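Local coordinates for alpha-catenin-like protein hmp-1 (Caenorhabditis elegans, PDB 5H5M) that links the cadherin-catenin complex of adherens junctions to actin filaments, supporting cell migration and cell shape changes during embryonic body enclosure and elongation, at residues L7-E19 against I97-L111. Numbering follows the deposited sequence.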
ATOM      1  N   LEU A   7      17.287  -6.055   0.952  1.00 30.89           N
ATOM      2  CA  LEU A   7      16.571  -7.006   1.799  1.00 30.02           C
ATOM      3  C   LEU A   7      15.976  -8.162   0.998  1.00 35.16           C
ATOM      4  O   LEU A   7      15.948  -9.299   1.467  1.00 32.25           O
ATOM      5  CB  LEU A   7      15.465  -6.302   2.591  1.00 29.03           C
ATOM      6  CG  LEU A   7      14.606  -7.208   3.483  1.00 31.99           C
ATOM      7  CD1 LEU A   7      15.470  -8.017   4.445  1.00 29.38           C
ATOM      8  CD2 LEU A   7      13.566  -6.405   4.251  1.00 29.13           C
ATOM      9  N   ILE A   8      15.511  -7.879  -0.214  1.00 34.49           N
ATOM     10  CA  ILE A   8      14.907  -8.925  -1.029  1.00 29.32           C
ATOM     11  C   ILE A   8      15.986  -9.849  -1.593  1.00 32.50           C
ATOM     12  O   ILE A   8      15.765 -11.048  -1.744  1.00 39.33           O
ATOM     13  CB  ILE A   8      14.042  -8.341  -2.174  1.00 31.06           C
ATOM     14  CG1 ILE A   8      13.147  -9.431  -2.765  1.00 35.57           C
ATOM     15  CG2 ILE A   8      14.899  -7.667  -3.246  1.00 32.10           C
ATOM     16  CD1 ILE A   8      12.202 -10.040  -1.752  1.00 29.01           C
ATOM     17  N   ASN A   9      17.164  -9.298  -1.875  1.00 36.02           N
ATOM     18  CA  ASN A   9      18.271 -10.106  -2.364  1.00 40.20           C
ATOM     19  C   ASN A   9      18.871 -10.952  -1.247  1.00 40.87           C
ATOM     20  O   ASN A   9      19.278 -12.089  -1.474  1.00 43.94           O
ATOM     21  CB  ASN A   9      19.345  -9.223  -2.997  1.00 52.37           C
ATOM     22  CG  ASN A   9      18.899  -8.626  -4.319  1.00 71.36           C
ATOM     23  OD1 ASN A   9      18.014  -9.163  -4.989  1.00 70.18           O
ATOM     24  ND2 ASN A   9      19.510  -7.509  -4.703  1.00 73.46           N
ATOM     25  N   GLU A  10      18.918 -10.389  -0.042  1.00 33.78           N
ATOM     26  CA  GLU A  10      19.386 -11.122   1.128  1.00 31.13           C
ATOM     27  C   GLU A  10      18.502 -12.336   1.392  1.00 33.47           C
ATOM     28  O   GLU A  10      18.997 -13.422   1.678  1.00 45.04           O
ATOM     29  CB  GLU A  10      19.420 -10.215   2.362  1.00 32.86           C
ATOM     30  CG  GLU A  10      20.434  -9.079   2.299  1.00 40.44           C
ATOM     31  CD  GLU A  10      21.868  -9.541   2.517  1.00 49.48           C
ATOM     32  OE1 GLU A  10      22.091 -10.756   2.704  1.00 48.51           O
ATOM     33  OE2 GLU A  10      22.776  -8.682   2.509  1.00 52.88           O
ATOM     34  N   ILE A  11      17.190 -12.143   1.282  1.00 36.00           N
ATOM     35  CA  ILE A  11      16.223 -13.218   1.485  1.00 39.55           C
ATOM     36  C   ILE A  11      16.307 -14.281   0.389  1.00 48.45           C
ATOM     37  O   ILE A  11      16.355 -15.480   0.675  1.00 45.48           O
ATOM     38  CB  ILE A  11      14.785 -12.667   1.541  1.00 38.06           C
ATOM     39  CG1 ILE A  11      14.565 -11.873   2.830  1.00 31.97           C
ATOM     40  CG2 ILE A  11      13.774 -13.793   1.446  1.00 33.09           C
ATOM     41  CD1 ILE A  11      13.202 -11.229   2.912  1.00 24.27           C
ATOM     42  N   ASP A  12      16.325 -13.834  -0.864  1.00 47.01           N
ATOM     43  CA  ASP A  12      16.349 -14.745  -2.004  1.00 46.93           C
ATOM     44  C   ASP A  12      17.590 -15.638  -2.016  1.00 46.03           C
ATOM     45  O   ASP A  12      17.489 -16.848  -2.221  1.00 42.64           O
ATOM     46  CB  ASP A  12      16.263 -13.956  -3.314  1.00 47.72           C
ATOM     47  CG  ASP A  12      14.896 -13.330  -3.531  1.00 55.79           C
ATOM     48  OD1 ASP A  12      13.918 -13.797  -2.908  1.00 55.72           O
ATOM     49  OD2 ASP A  12      14.800 -12.373  -4.330  1.00 55.80           O
ATOM     50  N   THR A  13      18.757 -15.040  -1.796  1.00 44.87           N
ATOM     51  CA  THR A  13      20.005 -15.794  -1.777  1.00 52.22           C
ATOM     52  C   THR A  13      20.067 -16.738  -0.576  1.00 50.22           C
ATOM     53  O   THR A  13      20.557 -17.862  -0.689  1.00 51.20           O
ATOM     54  CB  THR A  13      21.234 -14.861  -1.755  1.00 46.65           C
ATOM     55  OG1 THR A  13      21.158 -13.985  -0.626  1.00 48.99           O
ATOM     56  CG2 THR A  13      21.301 -14.033  -3.031  1.00 37.20           C
ATOM     57  N   PHE A  14      19.557 -16.279   0.563  1.00 43.23           N
ATOM     58  CA  PHE A  14      19.562 -17.069   1.793  1.00 44.85           C
ATOM     59  C   PHE A  14      18.858 -18.407   1.605  1.00 47.75           C
ATOM     60  O   PHE A  14      19.270 -19.422   2.163  1.00 50.84           O
ATOM     61  CB  PHE A  14      18.900 -16.288   2.928  1.00 38.28           C
ATOM     62  CG  PHE A  14      18.881 -17.014   4.241  1.00 36.27           C
ATOM     63  CD1 PHE A  14      20.056 -17.226   4.948  1.00 33.17           C
ATOM     64  CD2 PHE A  14      17.688 -17.467   4.780  1.00 29.59           C
ATOM     65  CE1 PHE A  14      20.042 -17.887   6.162  1.00 31.35           C
ATOM     66  CE2 PHE A  14      17.666 -18.129   5.999  1.00 29.90           C
ATOM     67  CZ  PHE A  14      18.844 -18.340   6.690  1.00 28.12           C
ATOM     68  N   GLN A  15      17.800 -18.405   0.802  1.00 44.48           N
ATOM     69  CA  GLN A  15      17.043 -19.620   0.536  1.00 42.89           C
ATOM     70  C   GLN A  15      17.851 -20.634  -0.263  1.00 38.91           C
ATOM     71  O   GLN A  15      17.473 -21.799  -0.355  1.00 43.19           O
ATOM     72  CB  GLN A  15      15.746 -19.290  -0.202  1.00 48.68           C
ATOM     73  CG  GLN A  15      14.667 -18.696   0.685  1.00 51.41           C
ATOM     74  CD  GLN A  15      13.366 -18.468  -0.056  1.00 56.70           C
ATOM     75  OE1 GLN A  15      13.364 -18.100  -1.230  1.00 63.85           O
ATOM     76  NE2 GLN A  15      12.250 -18.693   0.625  1.00 59.88           N
ATOM     77  N   ASN A  16      18.959 -20.185  -0.844  1.00 41.97           N
ATOM     78  CA  ASN A  16      19.854 -21.077  -1.572  1.00 44.23           C
ATOM     79  C   ASN A  16      21.115 -21.385  -0.773  1.00 44.03           C
ATOM     80  O   ASN A  16      21.659 -22.484  -0.863  1.00 54.30           O
ATOM     81  CB  ASN A  16      20.230 -20.476  -2.927  1.00 46.20           C
ATOM     82  CG  ASN A  16      19.058 -20.424  -3.887  1.00 57.77           C
ATOM     83  OD1 ASN A  16      18.277 -21.372  -3.987  1.00 56.86           O
ATOM     84  ND2 ASN A  16      18.928 -19.310  -4.601  1.00 56.02           N
ATOM     85  N   ARG A  17      21.570 -20.408   0.008  1.00 39.25           N
ATOM     86  CA  ARG A  17      22.777 -20.560   0.813  1.00 38.93           C
ATOM     87  C   ARG A  17      22.628 -21.668   1.851  1.00 43.41           C
ATOM     88  O   ARG A  17      23.599 -22.349   2.180  1.00 50.36           O
ATOM     89  CB  ARG A  17      23.134 -19.244   1.513  1.00 39.99           C
ATOM     90  CG  ARG A  17      23.534 -18.112   0.578  1.00 47.15           C
ATOM     91  CD  ARG A  17      24.699 -18.504  -0.319  1.00 52.10           C
ATOM     92  NE  ARG A  17      25.916 -18.807   0.433  1.00 71.19           N
ATOM     93  CZ  ARG A  17      26.885 -17.929   0.677  1.00 76.39           C
ATOM     94  NH1 ARG A  17      26.783 -16.684   0.231  1.00 88.70           N
ATOM     95  NH2 ARG A  17      27.956 -18.295   1.367  1.00 66.94           N
ATOM     96  N   ILE A  18      21.412 -21.848   2.361  1.00 34.62           N
ATOM     97  CA  ILE A  18      21.161 -22.840   3.403  1.00 38.92           C
ATOM     98  C   ILE A  18      21.123 -24.257   2.843  1.00 41.38           C
ATOM     99  O   ILE A  18      21.086 -25.229   3.597  1.00 39.75           O
ATOM    100  CB  ILE A  18      19.841 -22.570   4.139  1.00 39.92           C
ATOM    101  CG1 ILE A  18      18.671 -22.615   3.155  1.00 42.25           C
ATOM    102  CG2 ILE A  18      19.900 -21.237   4.872  1.00 29.05           C
ATOM    103  CD1 ILE A  18      17.326 -22.421   3.798  1.00 36.93           C
ATOM    104  N   GLU A  19      21.121 -24.368   1.519  1.00 44.05           N
ATOM    105  CA  GLU A  19      21.156 -25.668   0.863  1.00 48.94           C
ATOM    106  C   GLU A  19      22.582 -26.010   0.449  1.00 48.99           C
ATOM    107  O   GLU A  19      23.006 -25.718  -0.668  1.00 49.05           O
ATOM    108  CB  GLU A  19      20.222 -25.690  -0.346  1.00 51.59           C
ATOM    109  CG  GLU A  19      18.751 -25.670   0.027  1.00 59.41           C
ATOM    110  CD  GLU A  19      17.838 -25.605  -1.179  1.00 74.10           C
ATOM    111  OE1 GLU A  19      18.256 -25.047  -2.217  1.00 89.30           O
ATOM    112  OE2 GLU A  19      16.701 -26.117  -1.091  1.00 73.27           O
ATOM    113  N   ILE A  97      15.842 -27.859   6.216  1.00 46.76           N
ATOM    114  CA  ILE A  97      15.851 -26.903   5.114  1.00 41.36           C
ATOM    115  C   ILE A  97      14.432 -26.461   4.770  1.00 40.35           C
ATOM    116  O   ILE A  97      14.180 -25.280   4.534  1.00 42.55           O
ATOM    117  CB  ILE A  97      16.525 -27.499   3.859  1.00 43.05           C
ATOM    118  CG1 ILE A  97      18.023 -27.700   4.104  1.00 34.13           C
ATOM    119  CG2 ILE A  97      16.299 -26.608   2.642  1.00 45.15           C
ATOM    120  CD1 ILE A  97      18.739 -28.416   2.978  1.00 36.49           C
ATOM    121  N   ALA A  98      13.507 -27.417   4.759  1.00 39.23           N
ATOM    122  CA  ALA A  98      12.109 -27.125   4.458  1.00 44.91           C
ATOM    123  C   ALA A  98      11.491 -26.203   5.509  1.00 41.72           C
ATOM    124  O   ALA A  98      10.688 -25.326   5.183  1.00 44.02           O
ATOM    125  CB  ALA A  98      11.309 -28.416   4.352  1.00 37.28           C
ATOM    126  N   GLU A  99      11.870 -26.406   6.767  1.00 35.06           N
ATOM    127  CA  GLU A  99      11.365 -25.589   7.863  1.00 34.25           C
ATOM    128  C   GLU A  99      11.815 -24.136   7.722  1.00 33.44           C
ATOM    129  O   GLU A  99      11.033 -23.210   7.936  1.00 34.33           O
ATOM    130  CB  GLU A  99      11.825 -26.157   9.208  1.00 44.09           C
ATOM    131  CG  GLU A  99      11.355 -25.366  10.425  1.00 54.87           C
ATOM    132  CD  GLU A  99       9.861 -25.483  10.675  1.00 66.23           C
ATOM    133  OE1 GLU A  99       9.203 -26.325  10.026  1.00 71.40           O
ATOM    134  OE2 GLU A  99       9.344 -24.733  11.529  1.00 70.56           O
ATOM    135  N   VAL A 100      13.079 -23.943   7.359  1.00 33.32           N
ATOM    136  CA  VAL A 100      13.616 -22.603   7.161  1.00 32.26           C
ATOM    137  C   VAL A 100      12.930 -21.917   5.984  1.00 35.55           C
ATOM    138  O   VAL A 100      12.545 -20.749   6.077  1.00 34.07           O
ATOM    139  CB  VAL A 100      15.138 -22.626   6.920  1.00 31.12           C
ATOM    140  CG1 VAL A 100      15.660 -21.215   6.703  1.00 28.83           C
ATOM    141  CG2 VAL A 100      15.851 -23.279   8.093  1.00 30.57           C
ATOM    142  N   HIS A 101      12.775 -22.653   4.883  1.00 30.09           N
ATOM    143  CA  HIS A 101      12.118 -22.131   3.686  1.00 35.99           C
ATOM    144  C   HIS A 101      10.691 -21.687   3.973  1.00 38.85           C
ATOM    145  O   HIS A 101      10.223 -20.694   3.420  1.00 42.06           O
ATOM    146  CB  HIS A 101      12.113 -23.177   2.564  1.00 38.02           C
ATOM    147  CG  HIS A 101      13.396 -23.249   1.796  1.00 45.86           C
ATOM    148  ND1 HIS A 101      13.717 -24.315   0.982  1.00 54.17           N
ATOM    149  CD2 HIS A 101      14.434 -22.385   1.710  1.00 47.37           C
ATOM    150  CE1 HIS A 101      14.900 -24.106   0.433  1.00 50.50           C
ATOM    151  NE2 HIS A 101      15.358 -22.942   0.858  1.00 53.14           N
ATOM    152  N   LYS A 102      10.003 -22.424   4.841  1.00 36.53           N
ATOM    153  CA  LYS A 102       8.633 -22.078   5.203  1.00 40.75           C
ATOM    154  C   LYS A 102       8.575 -20.786   6.022  1.00 35.72           C
ATOM    155  O   LYS A 102       7.674 -19.966   5.836  1.00 32.85           O
ATOM    156  CB  LYS A 102       7.976 -23.219   5.979  1.00 43.92           C
ATOM    157  CG  LYS A 102       6.457 -23.169   5.956  1.00 57.42           C
ATOM    158  CD  LYS A 102       5.875 -23.215   7.358  1.00 65.05           C
ATOM    159  CE  LYS A 102       6.295 -24.479   8.092  1.00 65.45           C
ATOM    160  NZ  LYS A 102       5.739 -24.522   9.473  1.00 72.52           N
ATOM    161  N   ARG A 103       9.534 -20.608   6.927  1.00 30.06           N
ATOM    162  CA  ARG A 103       9.602 -19.390   7.730  1.00 30.41           C
ATOM    163  C   ARG A 103       9.998 -18.202   6.861  1.00 30.86           C
ATOM    164  O   ARG A 103       9.446 -17.111   6.997  1.00 31.01           O
ATOM    165  CB  ARG A 103      10.591 -19.550   8.887  1.00 28.98           C
ATOM    166  CG  ARG A 103      10.282 -20.719   9.802  1.00 33.55           C
ATOM    167  CD  ARG A 103       8.936 -20.551  10.489  1.00 35.65           C
ATOM    168  NE  ARG A 103       8.544 -21.765  11.199  1.00 47.11           N
ATOM    169  CZ  ARG A 103       7.494 -21.857  12.008  1.00 59.28           C
ATOM    170  NH1 ARG A 103       6.722 -20.800  12.221  1.00 63.63           N
ATOM    171  NH2 ARG A 103       7.218 -23.007  12.608  1.00 57.04           N
ATOM    172  N   THR A 104      10.955 -18.424   5.967  1.00 34.82           N
ATOM    173  CA  THR A 104      11.391 -17.393   5.034  1.00 35.55           C
ATOM    174  C   THR A 104      10.247 -16.953   4.119  1.00 37.43           C
ATOM    175  O   THR A 104      10.061 -15.762   3.873  1.00 40.38           O
ATOM    176  CB  THR A 104      12.573 -17.876   4.170  1.00 33.29           C
ATOM    177  OG1 THR A 104      13.633 -18.336   5.017  1.00 37.98           O
ATOM    178  CG2 THR A 104      13.089 -16.749   3.304  1.00 42.37           C
ATOM    179  N   LYS A 105       9.478 -17.922   3.627  1.00 33.52           N
ATOM    180  CA  LYS A 105       8.340 -17.637   2.759  1.00 27.65           C
ATOM    181  C   LYS A 105       7.298 -16.773   3.468  1.00 33.63           C
ATOM    182  O   LYS A 105       6.739 -15.845   2.876  1.00 28.86           O
ATOM    183  CB  LYS A 105       7.687 -18.934   2.273  1.00 29.02           C
ATOM    184  CG  LYS A 105       6.408 -18.694   1.481  1.00 35.46           C
ATOM    185  CD  LYS A 105       5.727 -19.981   1.046  1.00 40.45           C
ATOM    186  CE  LYS A 105       4.401 -19.666   0.367  1.00 41.92           C
ATOM    187  NZ  LYS A 105       3.704 -20.877  -0.138  1.00 59.49           N
ATOM    188  N   ASP A 106       7.034 -17.081   4.734  1.00 27.78           N
ATOM    189  CA  ASP A 106       6.064 -16.314   5.503  1.00 29.39           C
ATOM    190  C   ASP A 106       6.586 -14.915   5.812  1.00 31.41           C
ATOM    191  O   ASP A 106       5.838 -13.937   5.750  1.00 30.31           O
ATOM    192  CB  ASP A 106       5.706 -17.041   6.799  1.00 31.23           C
ATOM    193  CG  ASP A 106       4.840 -18.262   6.561  1.00 45.48           C
ATOM    194  OD1 ASP A 106       4.956 -19.239   7.333  1.00 53.93           O
ATOM    195  OD2 ASP A 106       4.042 -18.245   5.599  1.00 39.13           O
ATOM    196  N   LEU A 107       7.869 -14.825   6.145  1.00 28.69           N
ATOM    197  CA  LEU A 107       8.477 -13.540   6.460  1.00 24.02           C
ATOM    198  C   LEU A 107       8.396 -12.587   5.275  1.00 22.67           C
ATOM    199  O   LEU A 107       8.070 -11.413   5.439  1.00 26.45           O
ATOM    200  CB  LEU A 107       9.933 -13.714   6.889  1.00 22.80           C
ATOM    201  CG  LEU A 107      10.676 -12.409   7.192  1.00 25.17           C
ATOM    202  CD1 LEU A 107      10.001 -11.651   8.321  1.00 20.57           C
ATOM    203  CD2 LEU A 107      12.131 -12.680   7.528  1.00 42.47           C
ATOM    204  N   ARG A 108       8.672 -13.086   4.075  1.00 22.85           N
ATOM    205  CA  ARG A 108       8.669 -12.204   2.919  1.00 30.53           C
ATOM    206  C   ARG A 108       7.247 -11.787   2.542  1.00 32.02           C
ATOM    207  O   ARG A 108       7.041 -10.671   2.070  1.00 34.96           O
ATOM    208  CB  ARG A 108       9.390 -12.847   1.726  1.00 37.96           C
ATOM    209  CG  ARG A 108       8.844 -14.172   1.248  1.00 51.62           C
ATOM    210  CD  ARG A 108       9.696 -14.699   0.100  1.00 61.76           C
ATOM    211  NE  ARG A 108       9.674 -13.793  -1.048  1.00 62.52           N
ATOM    212  CZ  ARG A 108      10.692 -13.618  -1.884  1.00 56.23           C
ATOM    213  NH1 ARG A 108      11.829 -14.278  -1.699  1.00 55.38           N
ATOM    214  NH2 ARG A 108      10.577 -12.773  -2.901  1.00 48.12           N
ATOM    215  N   ARG A 109       6.266 -12.655   2.772  1.00 23.69           N
ATOM    216  CA  ARG A 109       4.878 -12.282   2.514  1.00 25.64           C
ATOM    217  C   ARG A 109       4.472 -11.125   3.416  1.00 26.74           C
ATOM    218  O   ARG A 109       3.856 -10.161   2.962  1.00 25.65           O
ATOM    219  CB  ARG A 109       3.924 -13.461   2.720  1.00 26.65           C
ATOM    220  CG  ARG A 109       2.481 -13.124   2.340  1.00 29.04           C
ATOM    221  CD  ARG A 109       1.510 -14.264   2.615  1.00 44.40           C
ATOM    222  NE  ARG A 109       1.380 -14.550   4.041  1.00 58.00           N
ATOM    223  CZ  ARG A 109       1.982 -15.561   4.659  1.00 63.53           C
ATOM    224  NH1 ARG A 109       1.808 -15.744   5.962  1.00 65.17           N
ATOM    225  NH2 ARG A 109       2.756 -16.393   3.972  1.00 57.20           N
ATOM    226  N   HIS A 110       4.832 -11.227   4.695  1.00 24.60           N
ATOM    227  CA  HIS A 110       4.573 -10.164   5.665  1.00 24.15           C
ATOM    228  C   HIS A 110       5.240  -8.844   5.278  1.00 23.64           C
ATOM    229  O   HIS A 110       4.638  -7.776   5.399  1.00 25.52           O
ATOM    230  CB  HIS A 110       5.048 -10.591   7.053  1.00 22.72           C
ATOM    231  CG  HIS A 110       4.209 -11.665   7.675  1.00 28.80           C
ATOM    232  ND1 HIS A 110       4.738 -12.658   8.470  1.00 28.15           N
ATOM    233  CD2 HIS A 110       2.874 -11.891   7.625  1.00 28.15           C
ATOM    234  CE1 HIS A 110       3.766 -13.456   8.877  1.00 29.90           C
ATOM    235  NE2 HIS A 110       2.627 -13.012   8.380  1.00 35.61           N
ATOM    236  N   LEU A 111       6.483  -8.923   4.812  1.00 20.76           N
ATOM    237  CA  LEU A 111       7.236  -7.735   4.424  1.00 20.32           C
ATOM    238  C   LEU A 111       6.629  -7.082   3.187  1.00 27.70           C
ATOM    239  O   LEU A 111       6.464  -5.859   3.142  1.00 23.34           O
ATOM    240  CB  LEU A 111       8.704  -8.086   4.165  1.00 19.64           C
ATOM    241  CG  LEU A 111       9.513  -8.599   5.360  1.00 24.01           C
ATOM    242  CD1 LEU A 111      10.798  -9.258   4.889  1.00 19.56           C
ATOM    243  CD2 LEU A 111       9.812  -7.470   6.342  1.00 22.51           C
TER
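R108 reaches from helix 97-111 into the hollow formed by I8, I11, D12 and Q15 of the nearly antiparallel helix 7-17, a knob-into-hole fit made by a charged side chain. Its CG lies between the backbone N and the carbonyl carbon (chi1 58°), and a bend at chi3 brings the guanidinium to D12. There NH1 donates to D12 OD1 in a salt bridge modelled at 2.5 Å, a length doubtfully short at this resolution. Carboxylate and guanidinium planes are only 15° apart, so the pair is nearly flat. I8 CD1 lies over one guanidinium face, 3.4 Å from R108 NH2, adding apolar cover to the ion pair.

Near the other end of the contact, H101 bonds to the backbone of helix 7-17. Its NE2 donates to Q15 O over 2.7 Å, in the carbonyl plane and on a lone pair, while E19 OE2 meets the same ring's edge, 3.1 Å from CE1. I18 CD1 approaches the imidazole obliquely. Q15, extended beyond CG, runs between these two polar sites and rests its amide NE2 on T104 CG2 (3.4 Å).

Alongside these polar contacts the apolar side chains close up: I11 and T104 run past one another in opposite senses, with their CG2 methyls in contact, I11 CD1 meets L111 CD1 at 3.7 Å, and V100 CG1 touches both F14 CE2 and I18 CD1.

This pairing belongs to a helical bundle of the M domain, in the vinculin/alpha-catenin family. Helix 27-49 packs against F14, L7 and L111, with H37 edge-to-face on F14; helix 56-80 touches T104 through L69 and bonds I18 O through Y80.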